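Local coordinates for protein pyroglutatmate porin OpdO (Pseudomonas aeruginosa, PDB 3SZV) that probably serves as an outer-membrane porin, a monomeric beta-barrel channel that lets small carboxylate solutes such as pyroglutamate across the outer membrane, at residues 156-160 and 197-201; 222-227 and 238-243; 129-134 and 162-166; 59-64 and 113-117. All coordinates share one frame; numbering follows the deposited sequence.

All four contacts belong to one barrel, and two of their links are direct. Interactions 1 and 3 share strand 159-170, and they meet where D198 OD2 and R162 NH2 form a salt bridge at 3.0 Å. Interaction 3 ties the inward-folded loop 129-134 to that strand. The same loop packs on interaction 2, with F222 CD2 3.5 Å from P132 CB, and thus touches the wall at two places; the centres of interactions 2 and 3 are about 17 Å apart. Interactions 1 and 2 come within about 5 Å at their nearest atoms without touching. Interaction 4 stands apart, its centre about 20 Å from that of interaction 3. Detergent molecules touch residues of all four.

Interaction 1 of 4, residues 156-160 and 197-201; sequences IDGLT and GDYRL. With C8E ((hydroxyethyloxy)tri(ethyloxy)octane), chain B.
L159 and Y199 face each other as a non-hydrogen-bonded pair on neighbouring strands, their side chains crossing at about a right angle. In both, CG lies anti to the backbone N (chi1 178° for L159), and this brings L159 CD1 to 3.7 Å from Y199 CB while L159 CB sits against the near part of the ring. The ring's far edge points back at the turn: D157 O lies in its plane beside CE1, and a water that donates to D157 O at 2.6 Å also makes a longer bond, 3.3 Å, with Y199 OH. I156 to L159 form a type II beta turn, the short reversal between strands 149-156 and 159-170 of the OprD-family barrel, and strand 186-200 runs antiparallel to 159-170. R200 N gives a nearly straight bond to G158 O at 2.7 Å; T160 and D198 follow as a hydrogen-bonded pair, linked both ways between their backbones. On the L159 and Y199 face a detergent chain lies against the strand, its C13 3.7 Å from Y199 CB. At G197 the bare CA lets detergent C11 approach to 3.5 Å. On the other face T160 OG1, beside its own backbone N (chi1 -60°), shares a second water with D198 O, and D198 OD1 is bonded to S208 and H210 of strand 205-214, while OD2 forms a salt bridge with R162.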
# COMPACT_ATOMS: atom_id res chain seq x y z
N ILE A 156 -4.92 -23.19 8.62
CA ILE A 156 -6.32 -23.57 8.61
C ILE A 156 -6.92 -23.26 7.24
O ILE A 156 -6.67 -22.17 6.69
CB ILE A 156 -7.10 -22.82 9.71
CG1 ILE A 156 -6.56 -23.23 11.09
CG2 ILE A 156 -8.60 -23.07 9.60
CD1 ILE A 156 -7.21 -22.51 12.25
N ASP A 157 -7.67 -24.20 6.68
CA ASP A 157 -8.21 -24.06 5.34
C ASP A 157 -9.02 -22.77 5.17
O ASP A 157 -9.98 -22.53 5.92
CB ASP A 157 -9.06 -25.28 4.96
CG ASP A 157 -8.24 -26.54 4.81
OD1 ASP A 157 -6.99 -26.44 4.74
OD2 ASP A 157 -8.84 -27.64 4.74
N GLY A 158 -8.64 -21.97 4.19
CA GLY A 158 -9.34 -20.73 3.89
C GLY A 158 -9.09 -19.59 4.86
O GLY A 158 -9.69 -18.52 4.72
N LEU A 159 -8.21 -19.80 5.83
CA LEU A 159 -7.97 -18.80 6.87
C LEU A 159 -6.53 -18.33 6.89
O LEU A 159 -5.60 -19.14 7.00
CB LEU A 159 -8.35 -19.36 8.24
CG LEU A 159 -8.10 -18.41 9.42
CD1 LEU A 159 -9.05 -17.20 9.38
CD2 LEU A 159 -8.26 -19.16 10.73
N THR A 160 -6.35 -17.02 6.76
CA THR A 160 -5.05 -16.39 6.93
C THR A 160 -5.07 -15.57 8.20
O THR A 160 -5.95 -14.72 8.38
CB THR A 160 -4.73 -15.47 5.75
OG1 THR A 160 -4.71 -16.26 4.55
CG2 THR A 160 -3.37 -14.80 5.93
N GLY A 197 -7.55 -11.61 10.90
CA GLY A 197 -7.86 -12.81 10.15
C GLY A 197 -8.62 -12.49 8.89
O GLY A 197 -9.48 -11.59 8.89
N ASP A 198 -8.32 -13.23 7.82
CA ASP A 198 -9.07 -13.15 6.58
C ASP A 198 -9.56 -14.57 6.31
O ASP A 198 -8.75 -15.50 6.16
CB ASP A 198 -8.18 -12.66 5.44
CG ASP A 198 -7.47 -11.37 5.78
OD1 ASP A 198 -8.15 -10.36 6.03
OD2 ASP A 198 -6.21 -11.38 5.78
N TYR A 199 -10.88 -14.75 6.32
CA TYR A 199 -11.47 -16.07 6.30
C TYR A 199 -12.39 -16.27 5.11
O TYR A 199 -13.38 -15.54 4.95
CB TYR A 199 -12.23 -16.34 7.61
CG TYR A 199 -12.84 -17.72 7.62
CD1 TYR A 199 -12.07 -18.82 7.27
CD2 TYR A 199 -14.17 -17.94 7.95
CE1 TYR A 199 -12.60 -20.10 7.26
CE2 TYR A 199 -14.71 -19.22 7.93
CZ TYR A 199 -13.91 -20.30 7.59
OH TYR A 199 -14.42 -21.58 7.56
N ARG A 200 -12.07 -17.25 4.27
CA ARG A 200 -12.94 -17.59 3.15
C ARG A 200 -14.12 -18.43 3.65
O ARG A 200 -14.00 -19.64 3.84
CB ARG A 200 -12.13 -18.31 2.06
CG ARG A 200 -10.92 -17.49 1.62
CD ARG A 200 -10.19 -18.15 0.47
NE ARG A 200 -11.00 -18.16 -0.74
CZ ARG A 200 -10.63 -18.74 -1.87
NH1 ARG A 200 -9.47 -19.38 -1.94
NH2 ARG A 200 -11.44 -18.70 -2.92
N LEU A 201 -15.24 -17.76 3.89
CA LEU A 201 -16.47 -18.42 4.35
C LEU A 201 -16.98 -19.38 3.29
O LEU A 201 -17.53 -20.43 3.60
CB LEU A 201 -17.55 -17.39 4.65
CG LEU A 201 -17.18 -16.24 5.59
CD1 LEU A 201 -18.39 -15.35 5.82
CD2 LEU A 201 -16.68 -16.78 6.91
C3 C8E B . -6.11 -8.20 18.54
C4 C8E B . -6.71 -9.58 18.28
C5 C8E B . -7.70 -9.54 17.13
C6 C8E B . -8.06 -10.95 16.68
C7 C8E B . -8.16 -11.03 15.16
C8 C8E B . -9.56 -11.41 14.70
O9 C8E B . -9.51 -12.67 14.08
C10 C8E B . -10.78 -13.10 13.64
C11 C8E B . -10.71 -13.22 12.12
O12 C8E B . -11.68 -14.12 11.63
C13 C8E B . -12.06 -13.78 10.31
C14 C8E B . -13.57 -13.69 10.20
O15 C8E B . -13.94 -12.35 10.43
C16 C8E B . -15.18 -12.20 11.07
C17 C8E B . -15.70 -10.82 10.70
O18 C8E B . -16.62 -10.90 9.63
C19 C8E B . -17.33 -9.69 9.51
C20 C8E B . -17.75 -9.45 8.06
O21 C8E B . -18.86 -8.57 8.07
O HOH W 1 -11.79 -23.56 7.47
O HOH W 2 -7.65 -16.33 3.58

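Interaction 2 of 4, residues 222-227 and 238-243; sequences FAGLVH and KSDLRF. With C8E ((hydroxyethyloxy)tri(ethyloxy)octane), chain H.
F222 brings its ring atom CE1 to 3.7 Å from CB of R242, the two side chains crossing at a slant. The planes of ring and guanidinium are 67° apart. This is the beta hairpin of strands 218-230 and 236-248 in the barrel wall; the axes of the two short segments, 222-227 and 238-243, lie 4.7 Å apart and nearly antiparallel at 176°. R242 is extended from CG to NE and turns back along its own strand to grip D240 side-on: NE to OD1 at 3.0 Å, NH2 to OD2 at 2.9 Å. Both carboxylate oxygens are met from above their plane, while the bonds lie close to the guanidinium plane. Y295 adds a cation-pi contact to R242 and a ring contact to F222. Beside D240, V226 points the same way, its CG2 alongside OD1, and its CG1 touches K238 CE at 3.6 Å. L225, L241, A223 and F243 lie on the opposite face, where a detergent molecule runs past F243, with O15 3.7 Å from CD1. At the far end of that face, a water lies in the plane of the H227 ring, 2.9 Å from ND1, and also reaches S239 OG at 2.8 Å.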
# COMPACT_ATOMS: atom_id res chain seq x y z
N PHE A 222 -11.00 -2.99 12.15
CA PHE A 222 -11.51 -3.03 10.78
C PHE A 222 -12.27 -4.34 10.56
O PHE A 222 -11.78 -5.42 10.92
CB PHE A 222 -10.34 -2.96 9.78
CG PHE A 222 -10.71 -3.33 8.35
CD1 PHE A 222 -11.07 -2.35 7.44
CD2 PHE A 222 -10.70 -4.66 7.93
CE1 PHE A 222 -11.42 -2.69 6.13
CE2 PHE A 222 -11.04 -5.00 6.62
CZ PHE A 222 -11.40 -4.01 5.72
N ALA A 223 -13.46 -4.23 9.98
CA ALA A 223 -14.17 -5.41 9.51
C ALA A 223 -14.42 -5.24 8.02
O ALA A 223 -14.72 -4.15 7.56
CB ALA A 223 -15.49 -5.58 10.26
N GLY A 224 -14.28 -6.33 7.27
CA GLY A 224 -14.49 -6.26 5.84
C GLY A 224 -15.17 -7.51 5.31
O GLY A 224 -15.06 -8.59 5.89
N LEU A 225 -15.90 -7.35 4.21
CA LEU A 225 -16.54 -8.48 3.56
C LEU A 225 -16.33 -8.27 2.09
O LEU A 225 -16.66 -7.20 1.56
CB LEU A 225 -18.04 -8.50 3.89
CG LEU A 225 -18.82 -9.79 3.62
CD1 LEU A 225 -18.22 -10.96 4.39
CD2 LEU A 225 -20.29 -9.61 3.99
N VAL A 226 -15.76 -9.27 1.41
CA VAL A 226 -15.48 -9.14 -0.01
C VAL A 226 -16.06 -10.34 -0.73
O VAL A 226 -15.75 -11.50 -0.42
CB VAL A 226 -13.96 -9.08 -0.29
CG1 VAL A 226 -13.69 -8.99 -1.77
CG2 VAL A 226 -13.35 -7.87 0.43
N HIS A 227 -16.94 -10.06 -1.69
CA HIS A 227 -17.59 -11.09 -2.47
C HIS A 227 -17.13 -10.99 -3.91
O HIS A 227 -17.16 -9.92 -4.51
CB HIS A 227 -19.11 -10.97 -2.40
CG HIS A 227 -19.82 -12.02 -3.18
ND1 HIS A 227 -20.39 -11.78 -4.41
CD2 HIS A 227 -20.04 -13.33 -2.92
CE1 HIS A 227 -20.94 -12.89 -4.87
NE2 HIS A 227 -20.74 -13.85 -3.98
N LYS A 238 -16.84 -7.73 -8.28
CA LYS A 238 -16.29 -7.79 -6.93
C LYS A 238 -16.99 -6.74 -6.09
O LYS A 238 -17.10 -5.57 -6.49
CB LYS A 238 -14.77 -7.52 -6.96
CG LYS A 238 -14.07 -7.68 -5.62
CD LYS A 238 -12.59 -7.31 -5.73
CE LYS A 238 -11.91 -7.28 -4.36
NZ LYS A 238 -10.49 -6.81 -4.45
N SER A 239 -17.47 -7.15 -4.93
CA SER A 239 -18.13 -6.24 -3.99
C SER A 239 -17.30 -6.21 -2.73
O SER A 239 -17.09 -7.25 -2.10
CB SER A 239 -19.54 -6.73 -3.67
OG SER A 239 -20.34 -6.79 -4.83
N ASP A 240 -16.84 -5.02 -2.34
CA ASP A 240 -15.84 -4.85 -1.28
C ASP A 240 -16.41 -3.86 -0.26
O ASP A 240 -16.53 -2.67 -0.54
CB ASP A 240 -14.53 -4.36 -1.93
CG ASP A 240 -13.38 -4.14 -0.94
OD1 ASP A 240 -13.61 -3.97 0.27
OD2 ASP A 240 -12.23 -4.12 -1.44
N LEU A 241 -16.79 -4.38 0.91
CA LEU A 241 -17.39 -3.57 1.98
C LEU A 241 -16.42 -3.45 3.14
O LEU A 241 -15.84 -4.44 3.58
CB LEU A 241 -18.68 -4.21 2.48
CG LEU A 241 -19.74 -4.50 1.42
CD1 LEU A 241 -20.97 -5.12 2.08
CD2 LEU A 241 -20.09 -3.20 0.70
N ARG A 242 -16.28 -2.23 3.68
CA ARG A 242 -15.29 -1.95 4.71
C ARG A 242 -15.89 -1.11 5.81
O ARG A 242 -16.63 -0.16 5.56
CB ARG A 242 -14.10 -1.18 4.12
CG ARG A 242 -13.42 -1.92 2.98
CD ARG A 242 -12.21 -1.18 2.47
NE ARG A 242 -11.74 -1.83 1.24
CZ ARG A 242 -10.72 -1.40 0.51
NH1 ARG A 242 -10.02 -0.35 0.92
NH2 ARG A 242 -10.39 -2.03 -0.60
N PHE A 243 -15.54 -1.43 7.05
CA PHE A 243 -15.95 -0.57 8.15
C PHE A 243 -14.88 -0.55 9.22
O PHE A 243 -14.46 -1.61 9.70
CB PHE A 243 -17.27 -1.02 8.77
CG PHE A 243 -17.82 -0.05 9.77
CD1 PHE A 243 -18.57 1.04 9.35
CD2 PHE A 243 -17.55 -0.18 11.12
CE1 PHE A 243 -19.06 1.96 10.27
CE2 PHE A 243 -18.04 0.74 12.04
CZ PHE A 243 -18.79 1.81 11.61
O12 C8E H . -23.07 2.05 7.59
C13 C8E H . -22.38 1.03 8.27
C14 C8E H . -22.35 -0.25 7.44
O15 C8E H . -21.24 -1.02 7.86
C16 C8E H . -20.72 -1.89 6.87
C17 C8E H . -20.70 -3.31 7.40
O18 C8E H . -20.01 -4.16 6.51
C19 C8E H . -18.61 -4.10 6.66
C20 C8E H . -18.08 -5.45 7.13
O21 C8E H . -19.14 -6.24 7.60
O HOH W 3 -20.06 -9.38 -5.98

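Interaction 3 of 4, residues 129-134 and 162-166; sequences FKSPLV and RGAHL. With C8E ((hydroxyethyloxy)tri(ethyloxy)octane), chain I.
The R162 guanidinium and the F129 ring are the flat groups that meet the other side here. R162 presents its edge to the loop: K130 O lies in the guanidinium plane and takes NH1 at 2.8 Å. The bond is bent (138° at the hydrogen), although the donor arrives in the plane of the carbonyl. S131 CB and P132 CD sit obliquely beside the same group, CD 4.0 Å from NH2. A bend at chi3 (-65°) turns the arginine's end over onto this loop. At the edge of the F129 ring, near its plane, L166 CD2 approaches CE1 to 4.2 Å, and A164 CB stands obliquely off CZ. L166 reaches V134 tip to tip, CD1 to CG2 at 4.1 Å.

These residues join strand 159-170 of the barrel to the loop between strands 120-124 and 145-147. That loop folds back into the barrel, consistent with the inward-folded third extracellular loop of OprD-family channels, which helps narrow the pore. The loop has its own brace: S131 OG donates to V134 O at 2.8 Å, a bond that tightens the turn carrying P132 and L133 against F222 and H210. On the strand's other face, detergent C20 lies 3.5 Å from G163 O.

The arginine thus gives NH1 to the loop carbonyl and NH2 to the carboxylate of D198 on the next strand. Its charge is probably well balanced there, and being held between wall and loop probably limits its rotation.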
# COMPACT_ATOMS: atom_id res chain seq x y z
N PHE A 129 4.64 -4.55 3.56
CA PHE A 129 3.48 -5.40 3.34
C PHE A 129 2.22 -4.54 3.35
O PHE A 129 2.27 -3.34 3.70
CB PHE A 129 3.41 -6.49 4.43
CG PHE A 129 3.18 -5.94 5.82
CD1 PHE A 129 4.24 -5.47 6.60
CD2 PHE A 129 1.91 -5.89 6.36
CE1 PHE A 129 4.03 -4.97 7.89
CE2 PHE A 129 1.68 -5.40 7.64
CZ PHE A 129 2.73 -4.92 8.41
N LYS A 130 1.10 -5.15 2.97
CA LYS A 130 -0.19 -4.49 2.90
C LYS A 130 -1.17 -5.22 3.82
O LYS A 130 -1.23 -6.45 3.83
CB LYS A 130 -0.76 -4.55 1.47
CG LYS A 130 0.18 -4.12 0.36
CD LYS A 130 0.46 -2.63 0.39
CE LYS A 130 1.28 -2.26 -0.85
NZ LYS A 130 1.46 -0.78 -1.01
N SER A 131 -1.93 -4.45 4.58
CA SER A 131 -2.99 -5.01 5.42
C SER A 131 -3.98 -3.89 5.71
O SER A 131 -3.64 -2.72 5.57
CB SER A 131 -2.44 -5.58 6.74
OG SER A 131 -2.04 -4.56 7.64
N PRO A 132 -5.20 -4.24 6.14
CA PRO A 132 -6.18 -3.17 6.34
C PRO A 132 -5.69 -2.08 7.30
O PRO A 132 -5.93 -0.90 7.01
CB PRO A 132 -7.39 -3.92 6.91
CG PRO A 132 -7.29 -5.27 6.21
CD PRO A 132 -5.81 -5.58 6.24
N LEU A 133 -5.03 -2.44 8.40
CA LEU A 133 -4.68 -1.44 9.41
C LEU A 133 -3.31 -0.80 9.22
O LEU A 133 -2.99 0.18 9.89
CB LEU A 133 -4.79 -2.03 10.82
CG LEU A 133 -6.22 -2.46 11.18
CD1 LEU A 133 -6.20 -3.01 12.60
CD2 LEU A 133 -7.22 -1.30 11.08
N VAL A 134 -2.50 -1.38 8.33
CA VAL A 134 -1.20 -0.79 8.02
C VAL A 134 -0.69 -1.30 6.70
O VAL A 134 -0.61 -2.51 6.48
CB VAL A 134 -0.18 -1.02 9.15
CG1 VAL A 134 0.01 -2.51 9.45
CG2 VAL A 134 1.16 -0.41 8.76
N ARG A 162 -2.71 -13.01 10.51
CA ARG A 162 -1.49 -12.20 10.48
C ARG A 162 -1.39 -11.37 11.74
O ARG A 162 -2.40 -11.02 12.36
CB ARG A 162 -1.46 -11.29 9.26
CG ARG A 162 -1.13 -12.02 7.96
CD ARG A 162 -1.20 -11.06 6.78
NE ARG A 162 -2.56 -10.58 6.57
CZ ARG A 162 -2.89 -9.54 5.81
NH1 ARG A 162 -1.92 -8.85 5.20
NH2 ARG A 162 -4.17 -9.19 5.67
N GLY A 163 -0.17 -11.06 12.12
CA GLY A 163 0.03 -10.13 13.22
C GLY A 163 1.38 -9.48 13.07
O GLY A 163 2.29 -10.04 12.45
N ALA A 164 1.53 -8.28 13.63
CA ALA A 164 2.80 -7.60 13.57
C ALA A 164 3.01 -6.73 14.79
O ALA A 164 2.05 -6.22 15.40
CB ALA A 164 2.91 -6.75 12.30
N HIS A 165 4.28 -6.57 15.14
CA HIS A 165 4.74 -5.54 16.06
C HIS A 165 5.76 -4.71 15.31
O HIS A 165 6.81 -5.22 14.92
CB HIS A 165 5.38 -6.15 17.30
CG HIS A 165 6.06 -5.14 18.17
ND1 HIS A 165 5.36 -4.27 18.98
CD2 HIS A 165 7.37 -4.83 18.32
CE1 HIS A 165 6.22 -3.48 19.61
NE2 HIS A 165 7.44 -3.80 19.22
N LEU A 166 5.45 -3.42 15.11
CA LEU A 166 6.33 -2.51 14.38
C LEU A 166 6.80 -1.45 15.34
O LEU A 166 6.03 -0.98 16.19
CB LEU A 166 5.58 -1.83 13.23
CG LEU A 166 4.73 -2.71 12.31
CD1 LEU A 166 4.01 -1.87 11.26
CD2 LEU A 166 5.58 -3.81 11.67
C4 C8E I . -10.24 -0.61 18.33
C5 C8E I . -9.46 -1.57 19.22
C6 C8E I . -8.09 -1.84 18.61
C7 C8E I . -7.00 -1.97 19.66
C8 C8E I . -7.05 -3.29 20.41
O9 C8E I . -5.72 -3.71 20.71
C10 C8E I . -4.97 -4.02 19.55
C11 C8E I . -4.47 -5.44 19.77
O12 C8E I . -3.76 -5.97 18.68
C13 C8E I . -2.95 -7.04 19.12
C14 C8E I . -1.67 -7.15 18.31
O15 C8E I . -1.06 -8.39 18.60
C16 C8E I . 0.34 -8.37 18.51
C17 C8E I . 0.76 -9.12 17.24
O18 C8E I . 2.16 -9.29 17.18
C19 C8E I . 2.55 -10.61 16.89
C20 C8E I . 3.50 -10.62 15.69
O21 C8E I . 4.79 -11.01 16.10

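Interaction 4 of 4, residues 59-64 and 113-117; sequences ESGFSE and AKARV
K114 and F62 begin the contact, in which strand 106-117 of the barrel meets the turn joining strands 49-59 and 67-81. K114 starts with CG between its backbone N and carbonyl carbon (chi1 61°) and is fully extended beyond it, so the chain passes across the ring of F62 at about a right angle. CE lies over one face, 4.1 Å from the centroid in a CH-pi contact, and 3.5 Å from S60 OG. NZ then donates to S60 O at 2.9 Å, approaching tilted from the carbonyl plane, and pairs with D72 of strand 67-81. The D72 carboxylate and the S60 carbonyl together probably compensate much of the charge of this buried amine. S60 OG in turn donates to G61 O at 2.6 Å, onto a lone pair in the carbonyl plane, which helps keep the turn in shape.

A115 turns its side chain the other way, toward F69, and only its carbonyl carbon comes near F62.

R116, two residues on, covers the opposite face of the ring from K114. Its CD stands 3.7 Å from the centroid, 15° off the ring normal, and the guanidinium continues on over F62 CB, which sits beneath its centre at 3.6 Å. Ring and guanidinium are within 10° of parallel. F62 is therefore sandwiched between a lysine chain and an arginine. E64 OE2 is too far for a salt bridge to R116. Instead a water in the guanidinium plane accepts from R116 NH2 at 3.0 Å and lies 2.7 Å from S63 O, to which it may donate.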
# COMPACT_ATOMS: atom_id res chain seq x y z
N GLU A 59 16.29 -12.66 -1.83
CA GLU A 59 15.48 -13.53 -0.99
C GLU A 59 16.16 -14.89 -0.87
O GLU A 59 16.29 -15.60 -1.87
CB GLU A 59 14.08 -13.72 -1.57
CG GLU A 59 13.15 -12.56 -1.33
CD GLU A 59 11.69 -12.95 -1.52
OE1 GLU A 59 11.42 -13.93 -2.25
OE2 GLU A 59 10.82 -12.27 -0.93
N SER A 60 16.60 -15.25 0.33
CA SER A 60 17.30 -16.53 0.49
C SER A 60 16.33 -17.68 0.43
O SER A 60 15.10 -17.50 0.53
CB SER A 60 18.07 -16.60 1.81
OG SER A 60 17.19 -16.89 2.90
N GLY A 61 16.89 -18.87 0.27
CA GLY A 61 16.14 -20.09 0.51
C GLY A 61 16.07 -20.30 2.01
O GLY A 61 16.45 -19.43 2.80
N PHE A 62 15.56 -21.47 2.40
CA PHE A 62 15.46 -21.81 3.82
C PHE A 62 16.33 -23.01 4.13
O PHE A 62 16.47 -23.93 3.32
CB PHE A 62 14.02 -22.15 4.19
CG PHE A 62 13.09 -20.97 4.17
CD1 PHE A 62 12.82 -20.25 5.33
CD2 PHE A 62 12.49 -20.58 2.99
CE1 PHE A 62 11.96 -19.15 5.29
CE2 PHE A 62 11.63 -19.50 2.95
CZ PHE A 62 11.36 -18.78 4.10
N SER A 63 16.92 -23.02 5.32
CA SER A 63 17.61 -24.21 5.79
C SER A 63 16.61 -25.36 5.98
O SER A 63 15.45 -25.14 6.37
CB SER A 63 18.36 -23.92 7.09
OG SER A 63 17.48 -23.44 8.09
N GLU A 64 17.04 -26.58 5.67
CA GLU A 64 16.18 -27.75 5.78
C GLU A 64 15.81 -28.02 7.23
O GLU A 64 16.58 -27.71 8.15
CB GLU A 64 16.90 -28.98 5.22
CG GLU A 64 17.11 -28.94 3.71
CD GLU A 64 15.86 -29.33 2.95
OE1 GLU A 64 15.72 -30.52 2.61
OE2 GLU A 64 15.02 -28.44 2.68
N ALA A 113 15.50 -11.20 8.89
CA ALA A 113 15.63 -12.60 9.28
C ALA A 113 14.27 -13.24 9.08
O ALA A 113 13.24 -12.59 9.25
CB ALA A 113 16.03 -12.70 10.73
N LYS A 114 14.26 -14.51 8.69
CA LYS A 114 13.00 -15.21 8.53
C LYS A 114 13.04 -16.65 9.02
O LYS A 114 14.10 -17.30 9.03
CB LYS A 114 12.51 -15.16 7.07
CG LYS A 114 13.44 -15.81 6.06
CD LYS A 114 12.99 -15.49 4.64
CE LYS A 114 13.88 -16.19 3.62
NZ LYS A 114 13.45 -15.90 2.22
N ALA A 115 11.88 -17.15 9.42
CA ALA A 115 11.74 -18.54 9.85
C ALA A 115 10.40 -19.08 9.36
O ALA A 115 9.39 -18.37 9.39
CB ALA A 115 11.83 -18.64 11.36
N ARG A 116 10.39 -20.32 8.89
CA ARG A 116 9.16 -20.96 8.44
C ARG A 116 8.93 -22.27 9.16
O ARG A 116 9.87 -23.00 9.46
CB ARG A 116 9.20 -21.22 6.93
CG ARG A 116 10.20 -22.30 6.55
CD ARG A 116 10.07 -22.75 5.10
NE ARG A 116 10.92 -23.92 4.85
CZ ARG A 116 11.22 -24.38 3.64
NH1 ARG A 116 10.75 -23.77 2.56
NH2 ARG A 116 12.00 -25.44 3.51
N VAL A 117 7.67 -22.57 9.45
CA VAL A 117 7.29 -23.90 9.90
C VAL A 117 5.96 -24.21 9.25
O VAL A 117 5.10 -23.33 9.16
CB VAL A 117 7.21 -23.98 11.44
CG1 VAL A 117 6.10 -23.10 11.98
CG2 VAL A 117 7.02 -25.43 11.88
O HOH W 4 12.90 -25.90 6.29